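PDB 6C0D: amidase, hydantoinase/carbamoylase family from Paraburkholderia phymatum, which probably hydrolyses N-carbamoyl-L-amino acids, as a homodimeric, metal-dependent amidase of the peptidase M20 family with two zinc ions assigned to each subunit. Local coordinates for residues A[190-195]-A[367-372]; A[334-339]-A[372-377]; A[340-345]-A[377-382]. All blocks are in the same frame, centred on the assembly; numbering follows the deposited sequence. Where two conformers were deposited one is given.

The three contacts pack side by side in the zinc-binding domain. Interactions 1 and 2 share Ile372, and interactions 2 and 3 share Pro377, so 367-382 is one continuous run from the edge of the metal site to strand 378-384. Residues 377-379 join them further through probable backbone hydrogen bonds: Pro377 O lies 2.8 Å from Tyr192 N, Cys379 N 2.9 Å from Tyr192 O, and Ala378 O 2.8 Å from Asp339 N. Interaction 1 is next to the metal, with the side chain of His367 about 4 Å from the zinc ion held by His89, Asp100 and His196; in interaction 2 the side chain of Met338 is about 13 Å from the zinc ion.

Interaction 1: residues A[190-195]-A[367-372]; sequences RAYLEP and HDAQVI
Ile372 lies across one face of the Tyr192 ring, the two side chains crossing at about a right angle. The apolar part of the contact is a CH-pi interaction: Ile372 CD1 sits 3.7 Å from the centroid of the Tyr192 ring and only 13° off its normal. The second branch reaches the root of the tyrosine, with Ile372 CG2 3.7 Å from Tyr192 CG. With CG anti to its backbone N (chi1 173°), Tyr192 swings its ring across to the helix, where Ala369 CB meets the ring edge in plane, 3.9 Å from Tyr192 CE1.

The polar part centres on Glu194. Tyr192 OH donates to Glu194 OE1 at 2.8 Å, approaching from well above the carboxylate plane, and the same hydroxyl is hydrogen-bonded to Trp131 NE1. A water joins the two segments: it donates to Glu194 OE2 and, at 2.7 Å, to Asp368 OD2, and accepts from Asp368 N at 2.9 Å. It thus stands between two acidic groups and probably eases their proximity. Ser88 OG holds Glu194 OE2 as well, while Ser144 OG bonds Asp368 OD1. The imidazole of His367 leads away from the strand segment and meets the ring of the zinc ligand His196.

Helix 368-372 runs back along strand 189-198, antiparallel to it at 169° and 9.3 Å between the axes of the two short segments. The strand lies between its parallel neighbours 83-88 and 378-384, and helix 142-148 packs against Ile372.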
# COMPACT_ATOMS: atom_id res chain seq x y z
N ARG A 190 10.00 -31.04 -36.12
CA ARG A 190 8.56 -31.25 -36.22
C ARG A 190 7.84 -31.32 -34.89
O ARG A 190 6.61 -31.38 -34.88
CB ARG A 190 8.26 -32.52 -37.02
CG ARG A 190 8.69 -32.46 -38.49
CD ARG A 190 8.10 -31.26 -39.21
NE ARG A 190 6.65 -31.15 -39.06
CZ ARG A 190 6.03 -30.03 -38.68
NH1 ARG A 190 6.73 -28.93 -38.44
NH2 ARG A 190 4.71 -30.01 -38.57
N ALA A 191 8.57 -31.28 -33.77
CA ALA A 191 7.92 -31.35 -32.46
C ALA A 191 8.87 -30.79 -31.42
O ALA A 191 10.09 -30.84 -31.59
CB ALA A 191 7.55 -32.79 -32.10
N TYR A 192 8.29 -30.24 -30.34
CA TYR A 192 9.06 -29.67 -29.24
C TYR A 192 8.51 -30.21 -27.92
O TYR A 192 7.30 -30.21 -27.71
CB TYR A 192 8.98 -28.13 -29.26
CG TYR A 192 9.61 -27.44 -28.06
CD1 TYR A 192 8.83 -26.80 -27.11
CD2 TYR A 192 10.99 -27.45 -27.89
CE1 TYR A 192 9.42 -26.16 -26.00
CE2 TYR A 192 11.58 -26.84 -26.79
CZ TYR A 192 10.79 -26.19 -25.86
OH TYR A 192 11.38 -25.56 -24.79
N LEU A 193 9.40 -30.68 -27.03
CA LEU A 193 9.01 -31.14 -25.70
C LEU A 193 9.76 -30.33 -24.65
O LEU A 193 10.99 -30.27 -24.69
CB LEU A 193 9.33 -32.64 -25.55
CG LEU A 193 9.40 -33.24 -24.13
CD1 LEU A 193 8.08 -33.10 -23.38
CD2 LEU A 193 9.85 -34.70 -24.20
N GLU A 194 9.03 -29.70 -23.72
CA GLU A 194 9.67 -28.98 -22.61
C GLU A 194 9.28 -29.58 -21.27
O GLU A 194 8.19 -29.30 -20.75
CB GLU A 194 9.30 -27.48 -22.64
CG GLU A 194 10.02 -26.73 -21.49
CD GLU A 194 10.07 -25.22 -21.68
OE1 GLU A 194 9.61 -24.72 -22.73
OE2 GLU A 194 10.59 -24.55 -20.76
N PRO A 195 10.15 -30.37 -20.64
CA PRO A 195 9.89 -30.77 -19.25
C PRO A 195 10.14 -29.59 -18.33
O PRO A 195 11.02 -28.76 -18.59
CB PRO A 195 10.92 -31.88 -18.99
CG PRO A 195 11.52 -32.23 -20.39
CD PRO A 195 11.42 -30.93 -21.15
N HIS A 367 6.02 -20.08 -20.28
CA HIS A 367 7.20 -20.86 -20.62
C HIS A 367 7.55 -20.61 -22.08
O HIS A 367 6.72 -20.17 -22.86
CB HIS A 367 6.99 -22.38 -20.45
CG HIS A 367 6.55 -22.77 -19.07
ND1 HIS A 367 7.41 -22.77 -18.00
CD2 HIS A 367 5.34 -23.14 -18.59
CE1 HIS A 367 6.75 -23.14 -16.91
NE2 HIS A 367 5.49 -23.38 -17.24
N ASP A 368 8.80 -20.93 -22.44
CA ASP A 368 9.20 -20.88 -23.85
C ASP A 368 8.25 -21.68 -24.74
O ASP A 368 8.04 -21.33 -25.90
CB ASP A 368 10.62 -21.41 -24.02
CG ASP A 368 11.66 -20.45 -23.46
OD1 ASP A 368 11.69 -19.30 -23.91
OD2 ASP A 368 12.42 -20.87 -22.56
N ALA A 369 7.67 -22.76 -24.21
CA ALA A 369 6.77 -23.59 -25.01
C ALA A 369 5.58 -22.79 -25.55
O ALA A 369 5.02 -23.14 -26.59
CB ALA A 369 6.26 -24.77 -24.19
N GLN A 370 5.16 -21.73 -24.84
CA GLN A 370 4.03 -20.97 -25.36
C GLN A 370 4.41 -20.22 -26.63
O GLN A 370 3.53 -19.95 -27.47
CB GLN A 370 3.52 -19.99 -24.30
CG GLN A 370 4.28 -18.71 -24.20
CD GLN A 370 3.90 -17.93 -22.96
OE1 GLN A 370 3.51 -18.52 -21.96
NE2 GLN A 370 4.01 -16.60 -23.03
N VAL A 371 5.68 -19.86 -26.79
CA VAL A 371 6.15 -19.22 -28.01
C VAL A 371 6.31 -20.25 -29.12
O VAL A 371 5.88 -20.04 -30.27
CB VAL A 371 7.47 -18.47 -27.74
CG1 VAL A 371 8.14 -18.01 -29.05
CG2 VAL A 371 7.24 -17.29 -26.79
N ILE A 372 6.95 -21.37 -28.80
CA ILE A 372 7.27 -22.36 -29.83
C ILE A 372 6.00 -23.04 -30.35
O ILE A 372 5.89 -23.33 -31.55
CB ILE A 372 8.29 -23.37 -29.27
CG1 ILE A 372 9.64 -22.65 -29.10
CG2 ILE A 372 8.44 -24.61 -30.19
CD1 ILE A 372 10.54 -23.30 -28.10
O HOH W 1 10.83 -22.03 -20.72

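Interaction 2: residues A[334-339]-A[372-377]; sequences EPVTMD and IAQHIP. With EDO (1,2-ethanediol), chain I.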
# COMPACT_ATOMS: atom_id res chain seq x y z
N GLU A 334 -2.88 -14.77 -24.70
CA GLU A 334 -3.97 -15.71 -24.90
C GLU A 334 -3.55 -17.09 -24.43
O GLU A 334 -2.36 -17.40 -24.38
CB GLU A 334 -4.35 -15.76 -26.39
CG GLU A 334 -4.95 -14.44 -26.92
CD GLU A 334 -6.14 -14.02 -26.07
OE1 GLU A 334 -7.19 -14.68 -26.17
OE2 GLU A 334 -6.02 -13.05 -25.29
N PRO A 335 -4.51 -17.96 -24.08
CA PRO A 335 -4.16 -19.37 -23.83
C PRO A 335 -3.50 -19.99 -25.05
O PRO A 335 -3.80 -19.62 -26.20
CB PRO A 335 -5.51 -20.03 -23.53
CG PRO A 335 -6.46 -18.85 -23.13
CD PRO A 335 -5.96 -17.71 -23.99
N VAL A 336 -2.61 -20.94 -24.81
CA VAL A 336 -1.88 -21.62 -25.87
C VAL A 336 -1.99 -23.11 -25.59
O VAL A 336 -1.47 -23.60 -24.58
CB VAL A 336 -0.41 -21.18 -25.97
CG1 VAL A 336 0.34 -22.05 -27.00
CG2 VAL A 336 -0.31 -19.70 -26.39
N THR A 337 -2.68 -23.85 -26.47
CA THR A 337 -2.87 -25.27 -26.22
C THR A 337 -1.62 -26.05 -26.59
O THR A 337 -0.93 -25.71 -27.56
CB THR A 337 -4.06 -25.82 -27.01
OG1 THR A 337 -3.76 -25.72 -28.40
CG2 THR A 337 -5.31 -24.99 -26.74
N MET A 338 -1.35 -27.11 -25.84
CA MET A 338 -0.30 -28.03 -26.23
C MET A 338 -0.85 -29.03 -27.24
O MET A 338 -2.05 -29.35 -27.23
CB MET A 338 0.26 -28.76 -25.01
CG MET A 338 0.85 -27.81 -23.93
SD MET A 338 2.35 -26.96 -24.44
CE MET A 338 1.71 -25.39 -25.12
N ASP A 339 0.02 -29.50 -28.13
CA ASP A 339 -0.43 -30.36 -29.23
C ASP A 339 -1.13 -31.61 -28.68
O ASP A 339 -0.61 -32.28 -27.80
CB ASP A 339 0.78 -30.79 -30.07
CG ASP A 339 0.36 -31.56 -31.30
OD1 ASP A 339 0.05 -30.91 -32.32
OD2 ASP A 339 0.33 -32.81 -31.22
N ILE A 372 6.95 -21.37 -28.80
CA ILE A 372 7.27 -22.36 -29.83
C ILE A 372 6.00 -23.04 -30.35
O ILE A 372 5.89 -23.33 -31.55
CB ILE A 372 8.29 -23.37 -29.27
CG1 ILE A 372 9.64 -22.65 -29.10
CG2 ILE A 372 8.44 -24.61 -30.19
CD1 ILE A 372 10.54 -23.30 -28.10
N ALA A 373 5.01 -23.24 -29.47
CA ALA A 373 3.79 -23.96 -29.84
C ALA A 373 3.00 -23.28 -30.95
O ALA A 373 2.20 -23.94 -31.62
CB ALA A 373 2.87 -24.12 -28.61
N GLN A 374 3.19 -21.98 -31.14
CA GLN A 374 2.49 -21.28 -32.20
C GLN A 374 3.09 -21.56 -33.58
O GLN A 374 2.51 -21.14 -34.58
CB GLN A 374 2.47 -19.77 -31.87
CG GLN A 374 1.96 -19.52 -30.41
CD GLN A 374 1.99 -18.05 -29.95
OE1 GLN A 374 1.88 -17.13 -30.76
NE2 GLN A 374 2.11 -17.84 -28.63
N HIS A 375 4.21 -22.28 -33.64
CA HIS A 375 4.91 -22.56 -34.90
C HIS A 375 5.05 -24.03 -35.22
O HIS A 375 4.96 -24.41 -36.39
CB HIS A 375 6.30 -21.92 -34.88
CG HIS A 375 6.25 -20.43 -34.77
ND1 HIS A 375 6.31 -19.60 -35.87
CD2 HIS A 375 6.10 -19.62 -33.70
CE1 HIS A 375 6.22 -18.34 -35.48
NE2 HIS A 375 6.08 -18.33 -34.16
N ILE A 376 5.30 -24.87 -34.22
CA ILE A 376 5.35 -26.32 -34.41
C ILE A 376 4.65 -26.98 -33.23
O ILE A 376 4.46 -26.36 -32.17
CB ILE A 376 6.80 -26.84 -34.52
CG1 ILE A 376 7.58 -26.54 -33.23
CG2 ILE A 376 7.50 -26.31 -35.80
CD1 ILE A 376 8.92 -27.27 -33.19
N PRO A 377 4.25 -28.25 -33.40
CA PRO A 377 3.66 -28.99 -32.27
C PRO A 377 4.54 -28.95 -31.04
O PRO A 377 5.72 -29.30 -31.10
CB PRO A 377 3.55 -30.42 -32.83
CG PRO A 377 3.33 -30.21 -34.32
CD PRO A 377 4.21 -29.03 -34.66
C1 EDO I . 1.94 -25.37 -34.61
O1 EDO I . 0.83 -24.76 -33.95
C2 EDO I . 1.47 -26.60 -35.37
O2 EDO I . 0.71 -27.43 -34.49
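The carbonyl oxygen of Ile372 is gripped twice, by His375 N at 2.9 Å and by Ile376 N at 3.1 Å, and the turn this closes presents Ala373 to Val336 and Met338. Across the contact everything is van der Waals. Val336 CG1 meets Ala373 CB at 3.6 Å. In one of the two conformers of Gln374, its NE2 touches the other valine branch, Val336 CG2, at 3.8 Å, the side chains crossing at about a right angle, and is hydrogen-bonded to Gln370 O. Met338 starts off away from the turn, but its chain bends at both chi2 and chi3 (-69° and 93°) and brings CE back to 3.9 Å from Ala373 CB. Further along, Asp339 lies beside Pro377, pointing the same way, with OD1 3.6 Å from Pro377 CB. Its OD2 caps Leu342 N. A 1,2-ethanediol, probably from the crystallisation liquor, donates from O1 to Ala373 O at 2.8 Å.

The loop 373-377, between helix 368-372 and strand 378-384, packs against a chain whose strand 336-337 pairs antiparallel with strand 210-227, and whose Asp339 is the N-cap of helix 340-353.

Interaction 3: residues A[340-345]-A[377-382]; sequences AALQQH and PACMLF
Leu342 lays its side chain over the start of strand 378-384, covering Cys379 with its base and reaching Pro377 with its end. Leu342 CB meets Cys379 CB at 3.7 Å and Cys379 SG at 3.8 Å, so both atoms of the cysteine side chain lie against the same methylene. The thiol gets there because chi1 of 65° sets SG between the backbone N and the carbonyl carbon, close against its own strand.

The outer end of Leu342 works on a different target. CG lies anti to the carbonyl carbon and CD1 continues the chain in extended form (chi2 -176°), which carries this methyl over the face of the peptide joining Pro377 and Ala378. There Leu342 CD1 is 3.5 Å from Pro377 O and 3.7 Å from Ala378 N, and it also touches the proline ring, 3.7 Å from Pro377 CB. Gln343 only skirts the contact; its NE2 turns back to Met338 O.

Helix 340-353 rides over the strand at an angle of 31° between the two short segments, their axes 7.4 Å apart at closest approach. Leu342 also touches Ile416 of helix 399-419, and Cys379 packs on Leu193 of the adjacent strand 189-198. Met380, on the other side of the strand, touches His196, a zinc ligand.

No hydrogen bond crosses between these segments. The strand's backbone is tied to Tyr192, Glu194 and Val213, and Ala378 pairs through the backbone with Asp339, just before the helix. Between the segments themselves the contact is one leucine against cysteine, proline and the face of a peptide: an apolar fit.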
# COMPACT_ATOMS: atom_id res chain seq x y z
N ALA A 340 -2.33 -31.90 -29.22
CA ALA A 340 -3.12 -33.00 -28.64
C ALA A 340 -2.46 -34.37 -28.83
O ALA A 340 -2.48 -35.22 -27.92
CB ALA A 340 -4.52 -33.01 -29.25
N ALA A 341 -1.88 -34.63 -30.01
CA ALA A 341 -1.24 -35.93 -30.19
C ALA A 341 0.03 -36.06 -29.33
O ALA A 341 0.29 -37.13 -28.77
CB ALA A 341 -0.93 -36.17 -31.69
N LEU A 342 0.81 -34.99 -29.19
CA LEU A 342 1.98 -35.05 -28.30
C LEU A 342 1.55 -35.29 -26.86
O LEU A 342 2.17 -36.09 -26.15
CB LEU A 342 2.80 -33.75 -28.40
CG LEU A 342 3.49 -33.47 -29.76
CD1 LEU A 342 4.33 -32.22 -29.64
CD2 LEU A 342 4.36 -34.64 -30.26
N GLN A 343 0.51 -34.58 -26.40
CA GLN A 343 -0.01 -34.84 -25.06
C GLN A 343 -0.34 -36.30 -24.88
O GLN A 343 -0.09 -36.88 -23.81
CB GLN A 343 -1.27 -34.04 -24.80
CG GLN A 343 -1.11 -32.61 -24.43
CD GLN A 343 -2.47 -32.03 -24.12
OE1 GLN A 343 -3.15 -32.51 -23.20
NE2 GLN A 343 -2.90 -31.06 -24.92
N GLN A 344 -0.92 -36.91 -25.91
CA GLN A 344 -1.33 -38.29 -25.74
C GLN A 344 -0.12 -39.22 -25.68
O GLN A 344 -0.14 -40.20 -24.92
CB GLN A 344 -2.31 -38.67 -26.85
CG GLN A 344 -2.92 -40.04 -26.71
CD GLN A 344 -4.01 -40.10 -25.65
OE1 GLN A 344 -4.13 -39.20 -24.80
NE2 GLN A 344 -4.82 -41.14 -25.69
N HIS A 345 0.95 -38.94 -26.44
CA HIS A 345 2.19 -39.69 -26.23
C HIS A 345 2.71 -39.52 -24.80
O HIS A 345 3.17 -40.50 -24.19
CB HIS A 345 3.28 -39.26 -27.22
CG HIS A 345 3.03 -39.73 -28.61
ND1 HIS A 345 3.14 -41.06 -28.98
CD2 HIS A 345 2.71 -39.05 -29.74
CE1 HIS A 345 2.89 -41.17 -30.28
NE2 HIS A 345 2.62 -39.97 -30.76
N PRO A 377 4.25 -28.25 -33.40
CA PRO A 377 3.66 -28.99 -32.27
C PRO A 377 4.54 -28.95 -31.04
O PRO A 377 5.72 -29.30 -31.10
CB PRO A 377 3.55 -30.42 -32.83
CG PRO A 377 3.33 -30.21 -34.32
CD PRO A 377 4.21 -29.03 -34.66
N ALA A 378 3.97 -28.56 -29.89
CA ALA A 378 4.72 -28.48 -28.65
C ALA A 378 3.97 -29.18 -27.52
O ALA A 378 2.74 -29.30 -27.55
CB ALA A 378 4.97 -27.01 -28.25
N CYS A 379 4.72 -29.62 -26.50
CA CYS A 379 4.09 -30.20 -25.32
C CYS A 379 4.98 -29.96 -24.11
O CYS A 379 6.16 -29.63 -24.24
CB CYS A 379 3.81 -31.70 -25.52
SG CYS A 379 5.32 -32.67 -25.70
N MET A 380 4.38 -30.07 -22.92
CA MET A 380 5.13 -29.95 -21.68
C MET A 380 4.81 -31.10 -20.74
O MET A 380 3.69 -31.61 -20.71
CB MET A 380 4.82 -28.62 -20.95
CG MET A 380 5.27 -27.40 -21.73
SD MET A 380 5.21 -25.91 -20.68
CE MET A 380 6.69 -26.13 -19.67
N LEU A 381 5.81 -31.45 -19.92
CA LEU A 381 5.66 -32.48 -18.90
C LEU A 381 6.11 -31.89 -17.58
O LEU A 381 7.22 -31.34 -17.51
CB LEU A 381 6.51 -33.72 -19.24
CG LEU A 381 6.29 -34.92 -18.32
CD1 LEU A 381 4.96 -35.57 -18.73
CD2 LEU A 381 7.44 -35.91 -18.44
N PHE A 382 5.28 -32.00 -16.53
CA PHE A 382 5.59 -31.43 -15.22
C PHE A 382 6.00 -32.52 -14.22
O PHE A 382 5.46 -33.63 -14.25
CB PHE A 382 4.39 -30.69 -14.64
CG PHE A 382 4.19 -29.28 -15.17
CD1 PHE A 382 5.12 -28.70 -16.03
CD2 PHE A 382 3.07 -28.55 -14.81
CE1 PHE A 382 4.93 -27.41 -16.50
CE2 PHE A 382 2.88 -27.24 -15.27
CZ PHE A 382 3.82 -26.68 -16.11